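PDB 1HCU: alpha-1,2-Mannosidase from Trichoderma reesei, which trims alpha-1,2-linked mannose residues from high-mannose N-glycans, probably by calcium-dependent hydrolysis that takes the nine-mannose form down to five mannoses. Local coordinates for residues 192-195 with 196-199; 248-251 with 252-255; 370-373 with 374-377; 411-414 with 415-418. All blocks are in the same frame, centred on the assembly; numbering follows the deposited sequence.

Interaction 1. Residues 192-195 with 196-199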
# COMPACT_ATOMS: atom_id res chain seq x y z
N THR A 192 18.08 -10.13 11.92
CA THR A 192 18.30 -11.32 12.75
C THR A 192 19.61 -12.05 12.48
O THR A 192 20.11 -12.75 13.35
CB THR A 192 17.18 -12.37 12.55
OG1 THR A 192 17.22 -12.83 11.19
CG2 THR A 192 15.80 -11.77 12.84
N GLY A 193 20.15 -11.92 11.28
CA GLY A 193 21.38 -12.62 10.96
C GLY A 193 21.09 -14.01 10.40
O GLY A 193 22.01 -14.76 10.09
N ASN A 194 19.81 -14.34 10.29
CA ASN A 194 19.39 -15.63 9.75
C ASN A 194 19.00 -15.42 8.28
O ASN A 194 17.95 -14.87 7.98
CB ASN A 194 18.18 -16.15 10.54
CG ASN A 194 17.69 -17.49 10.04
OD1 ASN A 194 18.19 -18.01 9.05
ND2 ASN A 194 16.71 -18.06 10.73
N PRO A 195 19.85 -15.87 7.34
CA PRO A 195 19.67 -15.76 5.89
C PRO A 195 18.46 -16.48 5.29
O PRO A 195 18.02 -16.14 4.19
CB PRO A 195 20.98 -16.30 5.33
CG PRO A 195 21.97 -16.04 6.41
CD PRO A 195 21.18 -16.44 7.64
N GLN A 196 17.94 -17.48 6.00
CA GLN A 196 16.80 -18.25 5.52
C GLN A 196 15.62 -17.39 5.02
O GLN A 196 15.12 -17.60 3.92
CB GLN A 196 16.32 -19.22 6.62
CG GLN A 196 15.20 -20.19 6.19
CD GLN A 196 14.47 -20.88 7.37
OE1 GLN A 196 13.61 -21.75 7.16
NE2 GLN A 196 14.80 -20.49 8.61
N TYR A 197 15.19 -16.41 5.82
CA TYR A 197 14.06 -15.57 5.44
C TYR A 197 14.19 -14.95 4.05
O TYR A 197 13.30 -15.12 3.21
CB TYR A 197 13.83 -14.48 6.50
CG TYR A 197 13.72 -15.05 7.90
CD1 TYR A 197 12.72 -15.97 8.21
CD2 TYR A 197 14.66 -14.74 8.87
CE1 TYR A 197 12.67 -16.58 9.46
CE2 TYR A 197 14.63 -15.35 10.13
CZ TYR A 197 13.63 -16.27 10.41
OH TYR A 197 13.62 -16.92 11.63
N ALA A 198 15.30 -14.26 3.81
CA ALA A 198 15.56 -13.65 2.51
C ALA A 198 15.63 -14.69 1.38
O ALA A 198 15.07 -14.48 0.29
CB ALA A 198 16.86 -12.86 2.56
N GLN A 199 16.29 -15.81 1.66
CA GLN A 199 16.45 -16.88 0.68
C GLN A 199 15.10 -17.40 0.18
O GLN A 199 14.90 -17.60 -1.02
CB GLN A 199 17.24 -18.05 1.30
CG GLN A 199 18.73 -17.75 1.44
CD GLN A 199 19.46 -18.75 2.33
OE1 GLN A 199 20.69 -18.71 2.44
NE2 GLN A 199 18.71 -19.65 2.98
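Gln-196 N, at the entry to helix 196-209, donates to the side-chain oxygen OD1 of Asn-194, 3.1 Å away, in a capping bond. The N-H meets OD1 from above the amide plane, 45° out of it. The asparagine reaches forward because CG stands anti to its backbone N (chi1 -180°), which brings the amide over the start of the helix, a worked case of a side chain serving a backbone N-H that has no carbonyl of an earlier turn to meet. Gln-196 runs alongside it, pointing the same way, its CB 3.3 Å from Asn-194 OD1; its extended chain carries OE1 on to Lys-145. Tyr-197 crosses the asparagine at about a right angle, amide and ring planes 58° apart. Its CE2 lies 3.5 Å from Asn-194 ND2, while Thr-192 OG1 sits at the ring edge. That same OG1 accepts from Asn-194 N at 3.1 Å, an ST turn. Were a leucine to stand at Asn-194, the N-H of Gln-196 would probably lose its cap and the tyrosine ring its amide neighbour. Gln-199 N bonds back to Pro-195 O (3.1 Å), and its CG packs 3.3 Å from the same oxygen. The whole is a tight link, turned at Gly-193 with positive phi, between helices 182-192 and 196-209. On helix 182-192, Ser-189 OG binds both Ala-198 N and Asn-194 O, and the Leu-188 carbonyl bonds Thr-192 OG1. Tyr-197 wedges between that helix, at Leu-188, and helix 127-144, where its OH bonds Asn-142 and Gln-138.

Interaction 2. Residues 248-251 with 252-255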
# COMPACT_ATOMS: atom_id res chain seq x y z
N TYR A 248 5.24 -4.82 -8.89
CA TYR A 248 6.02 -3.83 -9.62
C TYR A 248 6.61 -2.84 -8.62
O TYR A 248 7.76 -2.41 -8.76
CB TYR A 248 5.15 -3.07 -10.63
CG TYR A 248 4.70 -3.93 -11.79
CD1 TYR A 248 3.36 -3.93 -12.20
CD2 TYR A 248 5.59 -4.75 -12.46
CE1 TYR A 248 2.94 -4.74 -13.24
CE2 TYR A 248 5.18 -5.56 -13.50
CZ TYR A 248 3.85 -5.56 -13.88
OH TYR A 248 3.44 -6.39 -14.90
N GLU A 249 5.82 -2.49 -7.61
CA GLU A 249 6.23 -1.55 -6.57
C GLU A 249 7.51 -2.00 -5.85
O GLU A 249 8.46 -1.23 -5.71
CB GLU A 249 5.10 -1.36 -5.54
CG GLU A 249 5.35 -0.35 -4.41
CD GLU A 249 4.24 -0.35 -3.34
OE1 GLU A 249 4.40 0.33 -2.29
OE2 GLU A 249 3.21 -1.02 -3.55
N TYR A 250 7.52 -3.24 -5.37
CA TYR A 250 8.67 -3.75 -4.64
C TYR A 250 9.93 -3.95 -5.48
O TYR A 250 11.03 -4.01 -4.95
CB TYR A 250 8.32 -5.06 -3.91
CG TYR A 250 7.68 -4.86 -2.54
CD1 TYR A 250 7.42 -5.96 -1.70
CD2 TYR A 250 7.30 -3.60 -2.10
CE1 TYR A 250 6.79 -5.79 -0.46
CE2 TYR A 250 6.67 -3.42 -0.86
CZ TYR A 250 6.41 -4.52 -0.05
OH TYR A 250 5.74 -4.33 1.13
N LEU A 251 9.76 -4.03 -6.79
CA LEU A 251 10.89 -4.19 -7.68
C LEU A 251 11.85 -3.01 -7.55
O LEU A 251 13.05 -3.19 -7.33
CB LEU A 251 10.40 -4.29 -9.12
CG LEU A 251 10.57 -5.59 -9.91
CD1 LEU A 251 10.41 -6.82 -9.06
CD2 LEU A 251 9.54 -5.57 -11.02
N ILE A 252 11.32 -1.79 -7.66
CA ILE A 252 12.16 -0.61 -7.54
C ILE A 252 12.51 -0.33 -6.08
O ILE A 252 13.57 0.22 -5.78
CB ILE A 252 11.46 0.63 -8.16
CG1 ILE A 252 12.41 1.83 -8.19
CG2 ILE A 252 10.22 0.97 -7.36
CD1 ILE A 252 13.61 1.63 -9.09
N LYS A 253 11.63 -0.72 -5.16
CA LYS A 253 11.90 -0.48 -3.75
C LYS A 253 13.05 -1.33 -3.21
O LYS A 253 13.76 -0.91 -2.30
CB LYS A 253 10.63 -0.67 -2.91
CG LYS A 253 9.66 0.50 -3.06
CD LYS A 253 8.51 0.44 -2.07
CE LYS A 253 7.62 1.67 -2.20
NZ LYS A 253 6.49 1.64 -1.21
N MET A 254 13.24 -2.51 -3.80
CA MET A 254 14.33 -3.39 -3.41
C MET A 254 15.63 -2.75 -3.87
O MET A 254 16.68 -2.91 -3.24
CB MET A 254 14.18 -4.77 -4.06
CG MET A 254 13.11 -5.66 -3.44
SD MET A 254 13.23 -5.68 -1.61
CE MET A 254 14.66 -6.71 -1.37
N TYR A 255 15.56 -2.02 -4.98
CA TYR A 255 16.74 -1.35 -5.52
C TYR A 255 17.19 -0.24 -4.58
O TYR A 255 18.37 0.08 -4.50
CB TYR A 255 16.45 -0.76 -6.90
CG TYR A 255 17.62 -0.04 -7.53
CD1 TYR A 255 18.76 -0.73 -7.96
CD2 TYR A 255 17.57 1.34 -7.73
CE1 TYR A 255 19.82 -0.06 -8.58
CE2 TYR A 255 18.62 2.02 -8.35
CZ TYR A 255 19.74 1.32 -8.77
OH TYR A 255 20.75 2.02 -9.39
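Lys-253 and Glu-249, one helical turn apart, slant across each other and meet at their ends: NZ lies 2.7 Å from OE1 in a salt bridge. The lysine approaches from the side of the carboxylate away from the other oxygen, using the anti lone pair of OE1. Both chains are extended. Glu-249 CG is anti to its backbone N (chi1 -177°), whereas the lysine leaves on the side of its own backbone N, and its CE comes to rest 3.8 Å from Glu-249 CG. The pair, an instance of the i to i+4 salt bridge, rides on helix 245-257, one of the helices of the family 47 (alpha/alpha) barrel, with the calcium ion about 4 Å from the Glu-249 side chain. Around it, OE2 bonds Thr-485 OG1, NZ the carbonyl of Phe-483 and the Tyr-250 OH Thr-485 N, so these side chains join the helix to the segment carrying Thr-485. An alanine in place of Lys-253 would probably leave buried OE1 without its countercharge and the Glu-249 carboxylate less firmly fixed. The lysine CD passes obliquely by the Tyr-250 ring, 4.2 Å from CD2. Met-254 CG, beside its own backbone N, lies 3.1 Å from Tyr-250 O; the chain beyond bends at its second and third torsions.

Interaction 3. Residues 370-373 with 374-377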
# COMPACT_ATOMS: atom_id res chain seq x y z
N SER A 370 -26.32 5.55 -18.71
CA SER A 370 -27.20 6.69 -18.94
C SER A 370 -27.20 7.77 -17.84
O SER A 370 -27.19 8.96 -18.15
CB SER A 370 -28.62 6.19 -19.17
OG SER A 370 -29.00 5.30 -18.13
N SER A 371 -27.20 7.36 -16.58
CA SER A 371 -27.23 8.33 -15.48
C SER A 371 -25.95 9.17 -15.38
O SER A 371 -25.98 10.29 -14.86
CB SER A 371 -27.46 7.61 -14.15
OG SER A 371 -26.32 6.86 -13.77
N GLN A 372 -24.84 8.64 -15.86
CA GLN A 372 -23.56 9.35 -15.79
C GLN A 372 -23.11 9.89 -17.13
O GLN A 372 -21.95 10.23 -17.31
CB GLN A 372 -22.48 8.42 -15.23
CG GLN A 372 -22.78 7.90 -13.83
CD GLN A 372 -21.60 7.17 -13.20
OE1 GLN A 372 -20.53 7.76 -13.01
NE2 GLN A 372 -21.79 5.89 -12.89
N SER A 373 -24.04 9.98 -18.08
CA SER A 373 -23.71 10.46 -19.42
C SER A 373 -23.09 11.85 -19.38
O SER A 373 -22.01 12.07 -19.92
CB SER A 373 -24.94 10.48 -20.31
OG SER A 373 -24.57 10.79 -21.64
N GLY A 374 -23.79 12.79 -18.75
CA GLY A 374 -23.27 14.15 -18.68
C GLY A 374 -22.03 14.24 -17.81
O GLY A 374 -21.11 15.00 -18.12
N PHE A 375 -21.99 13.46 -16.73
CA PHE A 375 -20.84 13.50 -15.85
C PHE A 375 -19.56 13.13 -16.60
O PHE A 375 -18.55 13.81 -16.47
CB PHE A 375 -21.05 12.58 -14.63
CG PHE A 375 -19.89 12.58 -13.67
CD1 PHE A 375 -18.89 11.62 -13.78
CD2 PHE A 375 -19.77 13.56 -12.69
CE1 PHE A 375 -17.78 11.64 -12.94
CE2 PHE A 375 -18.66 13.60 -11.84
CZ PHE A 375 -17.65 12.63 -11.97
N TYR A 376 -19.61 12.08 -17.42
CA TYR A 376 -18.43 11.66 -18.17
C TYR A 376 -17.94 12.74 -19.14
O TYR A 376 -16.75 12.95 -19.29
CB TYR A 376 -18.71 10.37 -18.95
CG TYR A 376 -17.56 9.93 -19.85
CD1 TYR A 376 -16.29 9.67 -19.33
CD2 TYR A 376 -17.75 9.79 -21.24
CE1 TYR A 376 -15.22 9.28 -20.17
CE2 TYR A 376 -16.70 9.41 -22.08
CZ TYR A 376 -15.45 9.16 -21.54
OH TYR A 376 -14.42 8.82 -22.39
N SER A 377 -18.86 13.43 -19.80
CA SER A 377 -18.49 14.47 -20.75
C SER A 377 -17.55 15.52 -20.17
O SER A 377 -16.59 15.90 -20.82
CB SER A 377 -19.74 15.16 -21.30
OG SER A 377 -20.47 14.27 -22.14
O HOH W 1 -24.49 12.68 -15.63
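Water 1 bridges the two segments, donating to Ser-371 O at 2.9 Å and accepting from Phe-375 N at 2.8 Å. It thus links the carbonyl of the residue before the N-cap to an N-H of the helix, and illustrates how solvent can serve an N-H near a helix start. Beside this bridge Tyr-376 N donates to Gln-372 O across 3.0 Å. The bond is nearly straight, 164° at the hydrogen, though the donor is tilted 23° from the carbonyl plane. Tyr-376 CB rests 3.6 Å from that oxygen and Phe-375 CB 3.7 Å from it. Gln-372 occupies the N-cap position of helix 373-379, a short helix at the protein surface that leads from the loop after strand 354-356 to strand 382-383. Its side chain is turned elsewhere: OE1 accepts from Val-383 N on that strand, and passes obliquely by the Phe-375 ring, 4.3 Å from CD1. Both aromatic side chains leave with CG anti to the backbone N, which carries the rings away from residues 370-373. The phenylalanine makes an edge-to-face contact with Phe-381. The buried tyrosine packs edge-to-face with Trp-382, and its OH bonds Ser-285 OG and Val-358 N, fastening the helix to the body of the domain. On the exposed side, a weak bond of 3.4 Å joins Ser-377 N to Ser-373 O.

Interaction 4. Residues 411-414 with 415-418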
# COMPACT_ATOMS: atom_id res chain seq x y z
N GLN A 411 0.63 20.11 -1.70
CA GLN A 411 0.14 20.07 -0.34
C GLN A 411 -1.31 20.53 -0.34
O GLN A 411 -2.13 19.99 0.40
CB GLN A 411 0.96 20.99 0.54
CG GLN A 411 2.39 20.56 0.67
CD GLN A 411 3.17 21.50 1.53
OE1 GLN A 411 3.30 22.68 1.22
NE2 GLN A 411 3.71 20.99 2.63
N ASP A 412 -1.64 21.51 -1.18
CA ASP A 412 -3.01 22.01 -1.24
C ASP A 412 -3.96 20.92 -1.74
O ASP A 412 -5.06 20.76 -1.22
CB ASP A 412 -3.11 23.24 -2.15
CG ASP A 412 -2.36 24.45 -1.58
OD1 ASP A 412 -2.01 25.35 -2.37
OD2 ASP A 412 -2.14 24.50 -0.35
N LEU A 413 -3.52 20.16 -2.75
CA LEU A 413 -4.35 19.09 -3.28
C LEU A 413 -4.58 18.03 -2.20
O LEU A 413 -5.70 17.59 -1.99
CB LEU A 413 -3.69 18.46 -4.51
CG LEU A 413 -3.49 19.43 -5.67
CD1 LEU A 413 -2.80 18.70 -6.81
CD2 LEU A 413 -4.84 20.00 -6.12
N ALA A 414 -3.50 17.64 -1.51
CA ALA A 414 -3.60 16.65 -0.45
C ALA A 414 -4.55 17.13 0.64
O ALA A 414 -5.36 16.36 1.16
CB ALA A 414 -2.22 16.38 0.15
N TRP A 415 -4.43 18.41 0.97
CA TRP A 415 -5.27 19.03 1.99
C TRP A 415 -6.73 18.96 1.55
O TRP A 415 -7.61 18.67 2.36
CB TRP A 415 -4.85 20.50 2.20
CG TRP A 415 -5.66 21.21 3.24
CD1 TRP A 415 -6.36 22.37 3.08
CD2 TRP A 415 -5.84 20.81 4.61
NE1 TRP A 415 -6.98 22.72 4.25
CE2 TRP A 415 -6.68 21.78 5.21
CE3 TRP A 415 -5.39 19.74 5.38
CZ2 TRP A 415 -7.07 21.70 6.55
CZ3 TRP A 415 -5.78 19.66 6.72
CH2 TRP A 415 -6.61 20.64 7.29
N GLU A 416 -6.97 19.23 0.28
CA GLU A 416 -8.33 19.16 -0.24
C GLU A 416 -8.81 17.72 -0.13
O GLU A 416 -9.98 17.47 0.15
CB GLU A 416 -8.38 19.62 -1.70
CG GLU A 416 -8.22 21.12 -1.89
CD GLU A 416 -7.98 21.50 -3.35
OE1 GLU A 416 -8.62 20.89 -4.24
OE2 GLU A 416 -7.16 22.41 -3.60
N ALA A 417 -7.88 16.78 -0.32
CA ALA A 417 -8.20 15.35 -0.23
C ALA A 417 -8.53 14.95 1.21
O ALA A 417 -9.57 14.33 1.46
CB ALA A 417 -7.04 14.50 -0.78
N LEU A 418 -7.65 15.29 2.17
CA LEU A 418 -7.91 14.95 3.57
C LEU A 418 -9.23 15.59 4.02
O LEU A 418 -10.07 14.92 4.61
CB LEU A 418 -6.78 15.43 4.50
CG LEU A 418 -7.10 15.18 6.00
CD1 LEU A 418 -6.51 13.86 6.46
CD2 LEU A 418 -6.56 16.31 6.86
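Leu-418 N and Ala-414 O make the shortest of the backbone bonds across this stretch, 2.7 Å and nearly straight at 165°, on the buried side of the helix. Ala-417 adds to the close packing there, its CB 3.2 Å from Ala-414 O. Ala-414 touches Ile-464 of helix 451-465 and Ala-417 touches Leu-395 of helix 393-405, while Leu-418 also reaches Val-19 of helix 13-33. Helix 408-425 is one of the helices of the (alpha/alpha) barrel of glycosyl hydrolase family 47, and it exemplifies a helix with one buried and one more open face. Trp-415 is packed too: its indole lies against helix 13-33, where Arg-15 makes a cation-pi contact with it, and only its base, CB 3.3 Å from Gln-411 O, presses on the turn before. The loose, exposed side belongs to Glu-416. It leaves beside its backbone N (chi1 -73°) and runs back, extended, along the preceding turn, with CG 3.3 Å from Asp-412 O and OE2 4.2 Å from Leu-413 CD2. The carboxylates of Asp-412 and Glu-416 stay 6.1 Å apart, OD1 to OE2; Arg-15 forms a salt bridge to Asp-412 OD2 and would probably offset the like charge.

In the fold
From the N terminus the four contacts follow in series; none nests in or crosses another, and each is local. Interaction 1 closes the tight link between helices 182-192 and 196-209 at the surface. Interaction 2 comes next, within helix 245-257 beside the calcium site, its centre about 19 Å from that of interaction 1; Tyr-250 and Met-254 meet helix 182-192, which leads into interaction 1. Interaction 3 ends the loop after strand 354-356 and starts helix 373-379 at the periphery, and interaction 4 lies on helix 408-425, about 26 Å away between centres. Interactions 1 and 4 sit on opposite sides of the chain's centre.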